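PDB 3QIT: polyketide synthase from Lyngbya majuscula 19L, which probably hydrolyses the acyl thioester that ends curacin A assembly and, as a decarboxylating thioesterase, generates the terminal alkene of the product. Local coordinates for residues E5-C17 with D60-M72. Numbering follows the deposited sequence.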
ATOM      1  N   GLU B   5     -14.659 -26.874  -2.984  1.00 16.31           N
ATOM      2  CA  GLU B   5     -13.231 -27.272  -2.942  1.00 17.60           C
ATOM      3  C   GLU B   5     -12.391 -26.037  -2.628  1.00 17.25           C
ATOM      4  O   GLU B   5     -12.757 -24.907  -2.980  1.00 19.17           O
ATOM      5  CB  GLU B   5     -12.763 -27.761  -4.294  1.00 19.39           C
ATOM      6  CG  GLU B   5     -13.521 -28.908  -4.904  1.00 32.75           C
ATOM      7  CD  GLU B   5     -12.870 -29.346  -6.212  1.00 41.64           C
ATOM      8  OE1 GLU B   5     -12.711 -30.565  -6.413  1.00 48.71           O
ATOM      9  OE2 GLU B   5     -12.491 -28.465  -7.021  1.00 42.45           O
ATOM     10  N   GLU B   6     -11.216 -26.248  -2.032  1.00 15.36           N
ATOM     11  CA  GLU B   6     -10.290 -25.147  -1.832  1.00 13.32           C
ATOM     12  C   GLU B   6      -8.987 -25.486  -2.552  1.00 18.03           C
ATOM     13  O   GLU B   6      -8.520 -26.614  -2.455  1.00 19.51           O
ATOM     14  CB  GLU B   6      -9.967 -24.978  -0.347  1.00 16.37           C
ATOM     15  CG  GLU B   6     -11.120 -24.408   0.475  1.00 15.10           C
ATOM     16  CD  GLU B   6     -10.800 -24.374   1.960  1.00 24.05           C
ATOM     17  OE1 GLU B   6      -9.964 -25.192   2.425  1.00 20.72           O
ATOM     18  OE2 GLU B   6     -11.407 -23.541   2.668  1.00 22.47           O
ATOM     19  N   LYS B   7      -8.428 -24.535  -3.300  1.00 17.41           N
ATOM     20  CA  LYS B   7      -7.090 -24.729  -3.881  1.00 18.41           C
ATOM     21  C   LYS B   7      -6.272 -23.493  -3.554  1.00 19.81           C
ATOM     22  O   LYS B   7      -6.788 -22.375  -3.642  1.00 21.27           O
ATOM     23  CB  LYS B   7      -7.126 -24.876  -5.404  1.00 22.57           C
ATOM     24  CG  LYS B   7      -8.049 -25.975  -5.941  1.00 29.73           C
ATOM     25  CD  LYS B   7      -7.568 -27.381  -5.569  1.00 32.22           C
ATOM     26  CE  LYS B   7      -8.677 -28.383  -5.803  1.00 34.56           C
ATOM     27  NZ  LYS B   7      -8.128 -29.729  -6.007  1.00 33.84           N
ATOM     28  N   PHE B   8      -5.002 -23.677  -3.204  1.00 15.36           N
ATOM     29  CA  PHE B   8      -4.179 -22.525  -2.812  1.00 18.13           C
ATOM     30  C   PHE B   8      -3.213 -22.125  -3.907  1.00 24.63           C
ATOM     31  O   PHE B   8      -2.687 -22.983  -4.627  1.00 21.73           O
ATOM     32  CB  PHE B   8      -3.450 -22.806  -1.501  1.00 22.33           C
ATOM     33  CG  PHE B   8      -4.351 -22.725  -0.307  1.00 21.10           C
ATOM     34  CD1 PHE B   8      -5.202 -23.789   0.007  1.00 20.99           C
ATOM     35  CD2 PHE B   8      -4.425 -21.564   0.440  1.00 18.96           C
ATOM     36  CE1 PHE B   8      -6.093 -23.695   1.073  1.00 23.26           C
ATOM     37  CE2 PHE B   8      -5.299 -21.475   1.546  1.00 18.02           C
ATOM     38  CZ  PHE B   8      -6.131 -22.562   1.858  1.00 21.26           C
ATOM     39  N   LEU B   9      -3.020 -20.812  -4.043  1.00 19.32           N
ATOM     40  CA  LEU B   9      -2.135 -20.233  -5.056  1.00 19.48           C
ATOM     41  C   LEU B   9      -1.147 -19.328  -4.309  1.00 19.84           C
ATOM     42  O   LEU B   9      -1.554 -18.552  -3.468  1.00 22.62           O
ATOM     43  CB  LEU B   9      -2.947 -19.427  -6.072  1.00 20.17           C
ATOM     44  CG  LEU B   9      -2.265 -18.667  -7.209  1.00 27.84           C
ATOM     45  CD1 LEU B   9      -1.521 -19.660  -8.100  1.00 30.98           C
ATOM     46  CD2 LEU B   9      -3.276 -17.890  -8.026  1.00 27.91           C
ATOM     47  N   GLU B  10       0.145 -19.469  -4.580  1.00 18.59           N
ATOM     48  CA  GLU B  10       1.148 -18.620  -3.902  1.00 17.29           C
ATOM     49  C   GLU B  10       1.232 -17.303  -4.658  1.00 18.96           C
ATOM     50  O   GLU B  10       1.193 -17.288  -5.885  1.00 21.69           O
ATOM     51  CB  GLU B  10       2.520 -19.316  -3.870  1.00 22.09           C
ATOM     52  CG  GLU B  10       3.647 -18.563  -3.076  1.00 28.72           C
ATOM     53  CD  GLU B  10       4.321 -17.408  -3.835  1.00 32.15           C
ATOM     54  OE1 GLU B  10       4.228 -17.326  -5.075  1.00 35.90           O
ATOM     55  OE2 GLU B  10       4.969 -16.560  -3.176  1.00 32.59           O
ATOM     56  N   PHE B  11       1.329 -16.195  -3.919  1.00 15.32           N
ATOM     57  CA  PHE B  11       1.455 -14.870  -4.529  1.00 15.06           C
ATOM     58  C   PHE B  11       2.115 -13.970  -3.515  1.00 17.43           C
ATOM     59  O   PHE B  11       1.611 -13.817  -2.406  1.00 17.01           O
ATOM     60  CB  PHE B  11       0.074 -14.296  -4.907  1.00 16.62           C
ATOM     61  CG  PHE B  11       0.140 -12.910  -5.495  1.00 19.31           C
ATOM     62  CD1 PHE B  11       0.864 -12.682  -6.656  1.00 21.84           C
ATOM     63  CD2 PHE B  11      -0.522 -11.843  -4.894  1.00 17.24           C
ATOM     64  CE1 PHE B  11       0.948 -11.391  -7.219  1.00 22.47           C
ATOM     65  CE2 PHE B  11      -0.451 -10.530  -5.462  1.00 20.83           C
ATOM     66  CZ  PHE B  11       0.279 -10.325  -6.612  1.00 25.17           C
ATOM     67  N   GLY B  12       3.226 -13.354  -3.924  1.00 18.88           N
ATOM     68  CA  GLY B  12       3.904 -12.336  -3.108  1.00 23.06           C
ATOM     69  C   GLY B  12       4.364 -12.843  -1.746  1.00 21.46           C
ATOM     70  O   GLY B  12       4.434 -12.077  -0.792  1.00 21.92           O
ATOM     71  N   GLY B  13       4.645 -14.141  -1.643  1.00 18.55           N
ATOM     72  CA  GLY B  13       5.064 -14.719  -0.374  1.00 23.67           C
ATOM     73  C   GLY B  13       3.902 -15.108   0.511  1.00 22.71           C
ATOM     74  O   GLY B  13       4.092 -15.470   1.666  1.00 23.98           O
ATOM     75  N   ASN B  14       2.691 -15.058  -0.040  1.00 18.59           N
ATOM     76  CA  ASN B  14       1.486 -15.320   0.741  1.00 17.82           C
ATOM     77  C   ASN B  14       0.669 -16.389   0.033  1.00 18.90           C
ATOM     78  O   ASN B  14       1.044 -16.831  -1.045  1.00 18.52           O
ATOM     79  CB  ASN B  14       0.675 -14.042   0.847  1.00 19.00           C
ATOM     80  CG  ASN B  14       1.356 -13.005   1.699  1.00 22.20           C
ATOM     81  OD1 ASN B  14       1.423 -13.155   2.901  1.00 23.69           O
ATOM     82  ND2 ASN B  14       1.847 -11.937   1.076  1.00 25.61           N
ATOM     83  N   GLN B  15      -0.428 -16.812   0.647  1.00 15.52           N
ATOM     84  CA  GLN B  15      -1.248 -17.878   0.032  1.00 14.32           C
ATOM     85  C   GLN B  15      -2.637 -17.353  -0.222  1.00 14.74           C
ATOM     86  O   GLN B  15      -3.279 -16.788   0.674  1.00 16.77           O
ATOM     87  CB  GLN B  15      -1.294 -19.081   0.973  1.00 16.04           C
ATOM     88  CG  GLN B  15       0.085 -19.723   1.190  1.00 19.76           C
ATOM     89  CD  GLN B  15       0.562 -20.473  -0.037  1.00 29.94           C
ATOM     90  OE1 GLN B  15      -0.243 -21.036  -0.770  1.00 30.79           O
ATOM     91  NE2 GLN B  15       1.882 -20.481  -0.269  1.00 31.06           N
ATOM     92  N   ILE B  16      -3.118 -17.552  -1.445  1.00 14.46           N
ATOM     93  CA  ILE B  16      -4.497 -17.179  -1.781  1.00 13.25           C
ATOM     94  C   ILE B  16      -5.334 -18.458  -1.760  1.00 14.26           C
ATOM     95  O   ILE B  16      -5.038 -19.378  -2.492  1.00 16.25           O
ATOM     96  CB  ILE B  16      -4.564 -16.593  -3.202  1.00 14.19           C
ATOM     97  CG1 ILE B  16      -3.724 -15.307  -3.296  1.00 16.38           C
ATOM     98  CG2 ILE B  16      -6.050 -16.290  -3.592  1.00 16.37           C
ATOM     99  CD1 ILE B  16      -3.515 -14.837  -4.749  1.00 17.03           C
ATOM    100  N   CYS B  17      -6.414 -18.476  -0.986  1.00 14.38           N
ATOM    101  CA  CYS B  17      -7.343 -19.615  -1.033  1.00 15.04           C
ATOM    102  C   CYS B  17      -8.382 -19.367  -2.122  1.00 16.31           C
ATOM    103  O   CYS B  17      -9.068 -18.331  -2.100  1.00 13.98           O
ATOM    104  CB  CYS B  17      -8.080 -19.772   0.306  1.00 15.10           C
ATOM    105  SG  CYS B  17      -9.176 -21.257   0.255  1.00 19.02           S
ATOM    106  N   ASP B  60     -10.689 -15.984  -1.469  1.00 13.85           N
ATOM    107  CA  ASP B  60     -10.692 -15.226  -0.223  1.00 12.40           C
ATOM    108  C   ASP B  60      -9.708 -14.057  -0.428  1.00 12.89           C
ATOM    109  O   ASP B  60      -8.530 -14.263  -0.770  1.00 12.52           O
ATOM    110  CB  ASP B  60     -10.171 -16.083   0.945  1.00 14.47           C
ATOM    111  CG  ASP B  60     -11.145 -17.177   1.405  1.00 16.15           C
ATOM    112  OD1 ASP B  60     -12.377 -16.987   1.425  1.00 17.03           O
ATOM    113  OD2 ASP B  60     -10.648 -18.262   1.785  1.00 16.27           O
ATOM    114  N   LEU B  61     -10.134 -12.831  -0.182  1.00 14.03           N
ATOM    115  CA  LEU B  61      -9.201 -11.707  -0.233  1.00 13.79           C
ATOM    116  C   LEU B  61      -8.171 -11.871   0.884  1.00 16.00           C
ATOM    117  O   LEU B  61      -8.474 -12.528   1.893  1.00 13.58           O
ATOM    118  CB  LEU B  61      -9.966 -10.385  -0.119  1.00 16.42           C
ATOM    119  CG  LEU B  61     -10.925 -10.079  -1.273  1.00 17.12           C
ATOM    120  CD1 LEU B  61     -11.701  -8.793  -0.965  1.00 20.69           C
ATOM    121  CD2 LEU B  61     -10.157  -9.983  -2.619  1.00 16.57           C
ATOM    122  N   PHE B  62      -6.960 -11.327   0.716  1.00 12.65           N
ATOM    123  CA  PHE B  62      -5.947 -11.464   1.788  1.00 11.02           C
ATOM    124  C   PHE B  62      -6.511 -10.959   3.107  1.00 13.36           C
ATOM    125  O   PHE B  62      -7.298 -10.002   3.137  1.00 14.27           O
ATOM    126  CB  PHE B  62      -4.654 -10.707   1.466  1.00 12.85           C
ATOM    127  CG  PHE B  62      -3.771 -11.400   0.436  1.00 12.19           C
ATOM    128  CD1 PHE B  62      -3.390 -12.732   0.591  1.00 15.25           C
ATOM    129  CD2 PHE B  62      -3.310 -10.691  -0.657  1.00 13.00           C
ATOM    130  CE1 PHE B  62      -2.557 -13.370  -0.402  1.00 13.33           C
ATOM    131  CE2 PHE B  62      -2.484 -11.294  -1.620  1.00 14.42           C
ATOM    132  CZ  PHE B  62      -2.111 -12.636  -1.490  1.00 18.59           C
ATOM    133  N   GLY B  63      -6.155 -11.650   4.186  1.00 13.16           N
ATOM    134  CA  GLY B  63      -6.697 -11.352   5.510  1.00 16.66           C
ATOM    135  C   GLY B  63      -8.101 -11.873   5.796  1.00 14.96           C
ATOM    136  O   GLY B  63      -8.598 -11.705   6.903  1.00 15.96           O
ATOM    137  N   HIS B  64      -8.743 -12.497   4.805  1.00 12.46           N
ATOM    138  CA  HIS B  64     -10.127 -12.978   4.938  1.00 12.79           C
ATOM    139  C   HIS B  64     -10.131 -14.486   4.746  1.00 15.10           C
ATOM    140  O   HIS B  64      -9.240 -15.043   4.104  1.00 13.71           O
ATOM    141  CB  HIS B  64     -11.009 -12.400   3.821  1.00 11.48           C
ATOM    142  CG  HIS B  64     -11.233 -10.917   3.918  1.00 11.50           C
ATOM    143  ND1 HIS B  64     -10.256  -9.983   3.639  1.00 13.90           N
ATOM    144  CD2 HIS B  64     -12.346 -10.217   4.233  1.00 14.94           C
ATOM    145  CE1 HIS B  64     -10.756  -8.765   3.785  1.00 16.33           C
ATOM    146  NE2 HIS B  64     -12.020  -8.878   4.161  1.00 16.48           N
ATOM    147  N   GLY B  65     -11.130 -15.150   5.311  1.00 13.56           N
ATOM    148  CA  GLY B  65     -11.359 -16.584   5.036  1.00 14.35           C
ATOM    149  C   GLY B  65     -10.134 -17.409   5.380  1.00 14.80           C
ATOM    150  O   GLY B  65      -9.587 -17.279   6.472  1.00 16.47           O
ATOM    151  N   ARG B  66      -9.662 -18.197   4.422  1.00 13.66           N
ATOM    152  CA  ARG B  66      -8.431 -18.990   4.592  1.00 14.79           C
ATOM    153  C   ARG B  66      -7.197 -18.461   3.860  1.00 17.68           C
ATOM    154  O   ARG B  66      -6.145 -19.115   3.862  1.00 15.52           O
ATOM    155  CB  ARG B  66      -8.708 -20.458   4.184  1.00 15.83           C
ATOM    156  CG  ARG B  66      -9.737 -21.182   5.059  1.00 20.69           C
ATOM    157  CD  ARG B  66      -9.130 -21.577   6.406  1.00 19.10           C
ATOM    158  NE  ARG B  66     -10.125 -22.059   7.368  1.00 18.60           N
ATOM    159  CZ  ARG B  66     -10.563 -23.314   7.462  1.00 18.82           C
ATOM    160  NH1 ARG B  66     -10.139 -24.254   6.613  1.00 17.82           N
ATOM    161  NH2 ARG B  66     -11.420 -23.634   8.415  1.00 15.89           N
ATOM    162  N   SER B  67      -7.288 -17.259   3.266  1.00 15.56           N
ATOM    163  CA  SER B  67      -6.099 -16.663   2.672  1.00 14.05           C
ATOM    164  C   SER B  67      -5.154 -16.118   3.760  1.00 14.19           C
ATOM    165  O   SER B  67      -5.586 -15.837   4.887  1.00 16.51           O
ATOM    166  CB  SER B  67      -6.436 -15.533   1.686  1.00 11.32           C
ATOM    167  OG  SER B  67      -6.934 -16.068   0.476  1.00 12.42           O
ATOM    168  N   SER B  68      -3.873 -15.995   3.415  1.00 14.83           N
ATOM    169  CA  SER B  68      -2.869 -15.462   4.360  1.00 17.08           C
ATOM    170  C   SER B  68      -3.243 -14.120   4.932  1.00 16.01           C
ATOM    171  O   SER B  68      -3.868 -13.288   4.263  1.00 16.54           O
ATOM    172  CB  SER B  68      -1.516 -15.268   3.655  1.00 19.53           C
ATOM    173  OG  SER B  68      -1.049 -16.490   3.219  1.00 22.28           O
ATOM    174  N   HIS B  69      -2.804 -13.896   6.172  1.00 14.70           N
ATOM    175  CA  HIS B  69      -2.802 -12.532   6.721  1.00 16.25           C
ATOM    176  C   HIS B  69      -1.512 -11.863   6.264  1.00 18.46           C
ATOM    177  O   HIS B  69      -0.447 -12.521   6.193  1.00 19.73           O
ATOM    178  CB  HIS B  69      -2.845 -12.564   8.245  1.00 17.15           C
ATOM    179  CG  HIS B  69      -4.105 -13.152   8.805  1.00 18.99           C
ATOM    180  ND1 HIS B  69      -4.425 -13.093  10.145  1.00 19.70           N
ATOM    181  CD2 HIS B  69      -5.125 -13.806   8.198  1.00 18.52           C
ATOM    182  CE1 HIS B  69      -5.588 -13.691  10.338  1.00 17.33           C
ATOM    183  NE2 HIS B  69      -6.026 -14.143   9.176  1.00 19.38           N
ATOM    184  N   LEU B  70      -1.598 -10.559   5.993  1.00 16.77           N
ATOM    185  CA  LEU B  70      -0.427  -9.800   5.575  1.00 16.49           C
ATOM    186  C   LEU B  70       0.296  -9.298   6.817  1.00 16.47           C
ATOM    187  O   LEU B  70      -0.259  -8.512   7.595  1.00 20.42           O
ATOM    188  CB  LEU B  70      -0.814  -8.663   4.614  1.00 15.13           C
ATOM    189  CG  LEU B  70      -1.658  -9.145   3.406  1.00 15.04           C
ATOM    190  CD1 LEU B  70      -1.995  -7.986   2.468  1.00 18.86           C
ATOM    191  CD2 LEU B  70      -0.886 -10.240   2.639  1.00 16.58           C
ATOM    192  N   GLU B  71       1.539  -9.761   6.996  1.00 15.20           N
ATOM    193  CA  GLU B  71       2.270  -9.513   8.247  1.00 18.21           C
ATOM    194  C   GLU B  71       2.626  -8.055   8.412  1.00 19.65           C
ATOM    195  O   GLU B  71       2.819  -7.571   9.525  1.00 23.70           O
ATOM    196  CB  GLU B  71       3.563 -10.313   8.312  1.00 21.86           C
ATOM    197  CG  GLU B  71       3.400 -11.802   8.535  1.00 31.43           C
ATOM    198  CD  GLU B  71       4.749 -12.450   8.788  1.00 35.82           C
ATOM    199  OE1 GLU B  71       5.343 -12.959   7.825  1.00 41.07           O
ATOM    200  OE2 GLU B  71       5.233 -12.396   9.937  1.00 41.57           O
ATOM    201  N   MET B  72       2.725  -7.349   7.305  1.00 15.78           N
ATOM    202  CA  MET B  72       2.878  -5.899   7.418  1.00 22.20           C
ATOM    203  C   MET B  72       1.568  -5.203   7.081  1.00 17.45           C
ATOM    204  O   MET B  72       1.105  -5.252   5.937  1.00 17.19           O
ATOM    205  CB  MET B  72       3.980  -5.379   6.543  1.00 23.09           C
ATOM    206  CG  MET B  72       4.318  -3.919   6.945  1.00 31.38           C
ATOM    207  SD  MET B  72       5.914  -3.524   6.403  1.00 29.19           S
ATOM    208  CE  MET B  72       5.727  -3.858   4.658  1.00 28.27           C
TER
HETATM  209  O   HOH W   1      -8.411 -24.395   4.407  1.00 24.50           O
HETATM  210  O   HOH W   2       2.674 -11.521   4.896  1.00 24.31           O
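Ser-67 and Ser-68 run beside the second strand of the N-terminal hairpin and lend it their hydroxyls. Ser-68 OG receives the amide of Gln-15 at 2.7 Å, and Ser-68 N returns a nearly straight bond (172°) to Gln-15 O in the carbonyl plane. At Ser-67, CB lies against Gln-15 O, while OG, turned beside its own backbone N (chi1 -75°), takes the amide of Cys-17 at 2.9 Å and donates to Asp-60 O at 2.7 Å. Asp-60 N in turn bonds Cys-17 O. An alanine in place of Ser-67 would probably leave the buried Cys-17 amide without its acceptor and Asp-60 O with one donor fewer, the side-chain amide of Gln-84 remaining.

The ring of Phe-62 packs on side chains of the hairpin: CE1 meets Asn-14 CB at 3.5 Å, CZ meets Ile-16 CG1 at 3.6 Å, and its edge meets Phe-11 CD2. Leu-70 CD2 covers one face near the rim and also touches the Asn-14 amide. At the other end one water accepts from Arg-66 NH1 and donates to Glu-6 OE1. Arg-66 NE bonds Arg-188 O, and the Arg-188 guanidinium pairs with Glu-6 OE2 and Asp-60 OD2, probably easing the proximity of these carboxylates; Asp-60 OD1 holds the Gly-39 amide. The loop following strand 55-59 of this alpha/beta-hydrolase sheet thus continues the pairing with strand 14-21 through serine hydroxyls standing in for backbone carbonyls.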